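Local coordinates for protein benzoylformate Decarboxylase (Polynucleobacter necessarius, PDB 4K9Q) that probably decarboxylates benzoylformate with the help of thiamine diphosphate and a magnesium ion, both of which it binds, at residues Y204-R210 with A234-F239; I367-E372 with T391-F395. All blocks are in the same frame, centred on the assembly; numbering follows the deposited sequence.

Both contacts close short excursions of the chain, one after the other, neither nested nor crossed. Contact 1 comes first: beyond strand 201-204 the chain turns into helix 207-210, runs through helix 214-224 and strand 228-230, and returns at 234-239, all in the central domain. Contact 2 opens later with strand 368-372 and closes, after helix 377-383, at strand 392-393 in the C-terminal, cofactor-binding part. Their centres lie about 12 Å apart and the second segments meet directly: Glu235 O is probably hydrogen-bonded to Thr394 N, and Thr237 and Arg236 pack on Phe392 and Tyr393. The loop 234-239 thus joins the central domain to the edge of the C-terminal sheet.

Contact 1 (Y204-R210 with A234-F239); sequences YGSDIAR and AERTPF
Arg210 and Glu235 carry the ionic part of the contact. NH1 of Arg210 approaches Glu235 OE2 at 2.7 Å on the anti side of the carboxylate, and NH2 adds a weak second bond to the same oxygen. NH2 also binds Asp207 OD1 at 2.9 Å, so two carboxylates hold the guanidinium edge and limit its rotation. Glu235 OE1 turns instead to Arg276.

Of the remaining polar links, Ser206 OG donates to Arg236 O at 2.7 Å, in the carbonyl plane and on a lone pair. Water 1 joins Ser206 N to Glu235 OE1, and water 2 bridges Arg210 NH1 and Arg236 NH1.

Van der Waals contacts follow. Ala209 CB sits over one face of the Arg236 guanidinium, whose NH2 is paired with Asp390. Pro238 CB lies 3.7 Å from Tyr204 CB. Phe239 brings CD2 to 3.6 Å from Tyr204 CE2, its chi1 of -168° swinging the ring away from its own N; the ring planes are 74° apart.

Helix 214-224 packs against both rings and receives the Tyr204 hydroxyl at Gly217 O; helix 315-323 touches Asp207 and Ile208, while strand 392-393 meets Arg236 and Thr237.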
# COMPACT_ATOMS: atom_id res chain seq x y z
N TYR A 204 3.61 -17.58 -30.54
CA TYR A 204 2.50 -18.02 -29.68
C TYR A 204 2.95 -18.14 -28.22
O TYR A 204 4.04 -18.64 -27.93
CB TYR A 204 1.99 -19.39 -30.13
CG TYR A 204 1.09 -19.41 -31.35
CD1 TYR A 204 0.83 -18.26 -32.08
CD2 TYR A 204 0.50 -20.60 -31.76
CE1 TYR A 204 0.00 -18.30 -33.20
CE2 TYR A 204 -0.33 -20.65 -32.87
CZ TYR A 204 -0.57 -19.50 -33.59
OH TYR A 204 -1.40 -19.57 -34.68
N GLY A 205 2.11 -17.67 -27.31
CA GLY A 205 2.36 -17.80 -25.89
C GLY A 205 1.30 -18.62 -25.18
O GLY A 205 0.35 -19.12 -25.78
N SER A 206 1.46 -18.73 -23.86
CA SER A 206 0.70 -19.72 -23.10
C SER A 206 -0.77 -19.41 -22.81
O SER A 206 -1.46 -20.27 -22.27
CB SER A 206 1.45 -20.07 -21.82
OG SER A 206 2.71 -20.61 -22.17
N ASP A 207 -1.26 -18.22 -23.18
CA ASP A 207 -2.70 -17.97 -23.09
C ASP A 207 -3.43 -19.02 -23.93
O ASP A 207 -4.55 -19.44 -23.61
CB ASP A 207 -3.09 -16.58 -23.62
CG ASP A 207 -2.63 -15.44 -22.73
OD1 ASP A 207 -2.03 -15.68 -21.64
OD2 ASP A 207 -2.87 -14.27 -23.13
N ILE A 208 -2.78 -19.46 -25.00
CA ILE A 208 -3.34 -20.46 -25.89
C ILE A 208 -3.55 -21.79 -25.15
O ILE A 208 -4.54 -22.50 -25.36
CB ILE A 208 -2.47 -20.64 -27.16
CG1 ILE A 208 -2.60 -19.40 -28.06
CG2 ILE A 208 -2.83 -21.92 -27.93
CD1 ILE A 208 -1.52 -19.32 -29.11
N ALA A 209 -2.62 -22.12 -24.25
CA ALA A 209 -2.72 -23.34 -23.48
C ALA A 209 -3.88 -23.23 -22.49
O ALA A 209 -4.76 -24.10 -22.46
CB ALA A 209 -1.42 -23.63 -22.74
N ARG A 210 -3.89 -22.16 -21.70
CA ARG A 210 -4.91 -21.96 -20.68
C ARG A 210 -6.32 -21.91 -21.28
O ARG A 210 -7.25 -22.50 -20.72
CB ARG A 210 -4.64 -20.69 -19.85
CG ARG A 210 -3.55 -20.86 -18.78
CD ARG A 210 -3.28 -19.53 -18.07
NE ARG A 210 -2.59 -18.56 -18.92
CZ ARG A 210 -1.27 -18.50 -19.06
NH1 ARG A 210 -0.48 -19.35 -18.39
NH2 ARG A 210 -0.72 -17.59 -19.86
N ALA A 234 7.82 -19.43 -22.39
CA ALA A 234 6.44 -19.87 -22.42
C ALA A 234 6.28 -21.04 -21.45
O ALA A 234 6.84 -22.11 -21.64
CB ALA A 234 6.02 -20.28 -23.83
N GLU A 235 5.49 -20.80 -20.40
CA GLU A 235 5.33 -21.72 -19.29
C GLU A 235 4.62 -23.01 -19.68
O GLU A 235 4.79 -24.05 -19.03
CB GLU A 235 4.56 -21.02 -18.16
CG GLU A 235 3.15 -20.54 -18.56
CD GLU A 235 3.10 -19.11 -19.04
OE1 GLU A 235 4.06 -18.61 -19.66
OE2 GLU A 235 2.06 -18.46 -18.80
N ARG A 236 3.80 -22.94 -20.74
CA ARG A 236 3.03 -24.08 -21.22
C ARG A 236 3.00 -24.08 -22.74
O ARG A 236 2.81 -23.04 -23.37
CB ARG A 236 1.62 -24.05 -20.65
CG ARG A 236 1.59 -24.29 -19.16
CD ARG A 236 0.23 -24.07 -18.60
NE ARG A 236 -0.73 -25.02 -19.14
CZ ARG A 236 -2.00 -25.07 -18.77
NH1 ARG A 236 -2.43 -24.21 -17.85
NH2 ARG A 236 -2.83 -25.96 -19.30
N THR A 237 3.19 -25.27 -23.31
CA THR A 237 3.33 -25.43 -24.75
C THR A 237 2.16 -24.81 -25.51
O THR A 237 1.01 -25.17 -25.28
CB THR A 237 3.42 -26.93 -25.10
OG1 THR A 237 4.43 -27.55 -24.27
CG2 THR A 237 3.77 -27.12 -26.56
N PRO A 238 2.44 -23.87 -26.43
CA PRO A 238 1.31 -23.28 -27.16
C PRO A 238 1.06 -23.86 -28.56
O PRO A 238 0.06 -23.51 -29.17
CB PRO A 238 1.73 -21.81 -27.28
CG PRO A 238 3.21 -21.86 -27.36
CD PRO A 238 3.65 -23.04 -26.52
N PHE A 239 1.95 -24.70 -29.06
CA PHE A 239 1.84 -25.19 -30.43
C PHE A 239 2.56 -26.55 -30.55
O PHE A 239 3.60 -26.77 -29.91
CB PHE A 239 2.47 -24.16 -31.38
CG PHE A 239 2.18 -24.38 -32.84
CD1 PHE A 239 3.11 -25.00 -33.66
CD2 PHE A 239 0.99 -23.93 -33.41
CE1 PHE A 239 2.86 -25.19 -35.02
CE2 PHE A 239 0.74 -24.12 -34.76
CZ PHE A 239 1.68 -24.75 -35.57
O HOH W 1 3.69 -17.25 -22.31
O HOH W 2 -0.95 -21.70 -16.56

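Contact 2 (I367-E372 with T391-F395)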
# COMPACT_ATOMS: atom_id res chain seq x y z
N ILE A 367 2.32 -38.77 -20.94
CA ILE A 367 2.87 -38.34 -19.66
C ILE A 367 2.57 -36.86 -19.48
O ILE A 367 2.17 -36.17 -20.43
CB ILE A 367 4.41 -38.54 -19.57
CG1 ILE A 367 5.15 -37.66 -20.59
CG2 ILE A 367 4.78 -40.00 -19.77
CD1 ILE A 367 6.66 -37.63 -20.39
N VAL A 368 2.71 -36.37 -18.26
CA VAL A 368 2.77 -34.94 -18.00
C VAL A 368 4.24 -34.65 -17.74
O VAL A 368 4.90 -35.41 -17.03
CB VAL A 368 1.92 -34.54 -16.79
CG1 VAL A 368 2.17 -33.08 -16.42
CG2 VAL A 368 0.43 -34.77 -17.09
N LEU A 369 4.78 -33.59 -18.35
CA LEU A 369 6.19 -33.25 -18.19
C LEU A 369 6.30 -31.89 -17.51
O LEU A 369 5.70 -30.92 -17.96
CB LEU A 369 6.89 -33.19 -19.55
CG LEU A 369 8.39 -32.91 -19.45
CD1 LEU A 369 9.10 -34.08 -18.83
CD2 LEU A 369 8.98 -32.61 -20.83
N VAL A 370 7.05 -31.84 -16.41
CA VAL A 370 7.28 -30.61 -15.66
C VAL A 370 8.78 -30.36 -15.61
O VAL A 370 9.56 -31.31 -15.56
CB VAL A 370 6.73 -30.76 -14.23
CG1 VAL A 370 7.00 -29.51 -13.40
CG2 VAL A 370 5.22 -31.05 -14.29
N GLU A 371 9.21 -29.10 -15.65
CA GLU A 371 10.64 -28.83 -15.66
C GLU A 371 11.03 -27.64 -14.78
O GLU A 371 10.39 -26.58 -14.81
CB GLU A 371 11.16 -28.64 -17.10
CG GLU A 371 12.57 -28.06 -17.23
CD GLU A 371 12.59 -26.53 -17.12
OE1 GLU A 371 13.44 -26.01 -16.37
OE2 GLU A 371 11.76 -25.84 -17.78
N GLU A 372 12.08 -27.83 -13.99
CA GLU A 372 12.72 -26.76 -13.24
C GLU A 372 14.18 -27.16 -13.08
O GLU A 372 14.63 -27.51 -11.99
CB GLU A 372 12.05 -26.55 -11.87
CG GLU A 372 12.49 -25.28 -11.15
CD GLU A 372 11.70 -25.03 -9.88
OE1 GLU A 372 10.49 -24.70 -9.96
OE2 GLU A 372 12.28 -25.17 -8.79
N THR A 391 0.17 -31.00 -21.44
CA THR A 391 1.20 -32.00 -21.27
C THR A 391 2.44 -31.42 -20.58
O THR A 391 2.95 -32.00 -19.62
CB THR A 391 1.52 -32.66 -22.63
OG1 THR A 391 0.37 -33.41 -23.05
CG2 THR A 391 2.73 -33.59 -22.54
N PHE A 392 2.90 -30.26 -21.06
CA PHE A 392 4.09 -29.62 -20.48
C PHE A 392 3.74 -28.42 -19.60
O PHE A 392 2.94 -27.56 -19.99
CB PHE A 392 5.07 -29.17 -21.57
CG PHE A 392 6.24 -28.38 -21.03
CD1 PHE A 392 7.31 -29.04 -20.44
CD2 PHE A 392 6.25 -26.99 -21.09
CE1 PHE A 392 8.39 -28.31 -19.93
CE2 PHE A 392 7.32 -26.27 -20.58
CZ PHE A 392 8.39 -26.93 -20.00
N TYR A 393 4.36 -28.37 -18.42
CA TYR A 393 4.12 -27.27 -17.49
C TYR A 393 5.41 -26.83 -16.82
O TYR A 393 6.20 -27.67 -16.36
CB TYR A 393 3.16 -27.70 -16.38
CG TYR A 393 1.78 -28.12 -16.81
CD1 TYR A 393 1.56 -29.39 -17.36
CD2 TYR A 393 0.70 -27.27 -16.65
CE1 TYR A 393 0.28 -29.78 -17.73
CE2 TYR A 393 -0.58 -27.65 -17.03
CZ TYR A 393 -0.78 -28.91 -17.57
OH TYR A 393 -2.05 -29.30 -17.94
N THR A 394 5.60 -25.52 -16.71
CA THR A 394 6.64 -24.97 -15.84
C THR A 394 6.11 -23.63 -15.31
O THR A 394 4.96 -23.24 -15.60
CB THR A 394 8.00 -24.82 -16.58
OG1 THR A 394 9.04 -24.48 -15.64
CG2 THR A 394 7.93 -23.76 -17.67
N PHE A 395 6.91 -22.93 -14.52
CA PHE A 395 6.49 -21.63 -13.99
C PHE A 395 6.54 -20.48 -15.02
O PHE A 395 7.30 -20.53 -15.98
CB PHE A 395 7.27 -21.28 -12.70
CG PHE A 395 8.78 -21.40 -12.81
CD1 PHE A 395 9.56 -21.49 -11.66
CD2 PHE A 395 9.42 -21.36 -14.04
CE1 PHE A 395 10.94 -21.59 -11.73
CE2 PHE A 395 10.81 -21.47 -14.13
CZ PHE A 395 11.58 -21.57 -12.97
O HOH W 3 0.22 -36.38 -22.53
O HOH W 4 11.36 -23.42 -16.92
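Leu369 and Phe392 are neighbours on one face of a parallel strand pair, Val370 and Tyr393 on the other. The backbones lock the register: Leu369 N reaches Thr391 O at 2.7 Å, Tyr393 N returns to Leu369 O at 2.9 Å, and a weak bond joins Glu371 N to Tyr393 O.

On the first face the Phe392 ring fits between Leu369 and Glu371. A chi1 of 174° lays the ring along the neighbouring strand, CD1 lying 4.0 Å from Leu369 CD2 and CE1 equally near Glu371 CB, which comes in at the ring edge. Met380 of helix 377-383 also touches the Phe392 side chain. Cut back to an alanine, this position would probably leave a gap beside Leu369 and Glu371 and deprive Met380 of its aromatic neighbour.

On the opposite face Tyr393 lies beside Val368, its CD1 meeting Val368 CG1 at 3.9 Å obliquely, while Leu410 of helix 403-417 touches both Tyr393 and Val370. At the start of the pair, Thr391 CG2 butts against Ile367 O, and water 3 links that oxygen to Thr391 OG1.

Farther on, Thr394 OG1 donates to Glu371 O at 2.6 Å, almost in line with the carbonyl bond. Water 4 bridges the same hydroxyl and Glu371 OE2; OE1 bonds to Cys373 N. The Glu372 carboxylate lies at 12° to the Phe395 ring plane, with OE1 3.6 Å from CE1, and is held by the backbone amides of Gly401 and Asp403.

Strands 368-372 and 392-393 with helix 377-383 form a beta-alpha-beta unit at the edge of the C-terminal parallel sheet, the carboxyl ends of its strands leading to the thiamine diphosphate site: Cys373, Gly398 and Ser431 bind the cofactor.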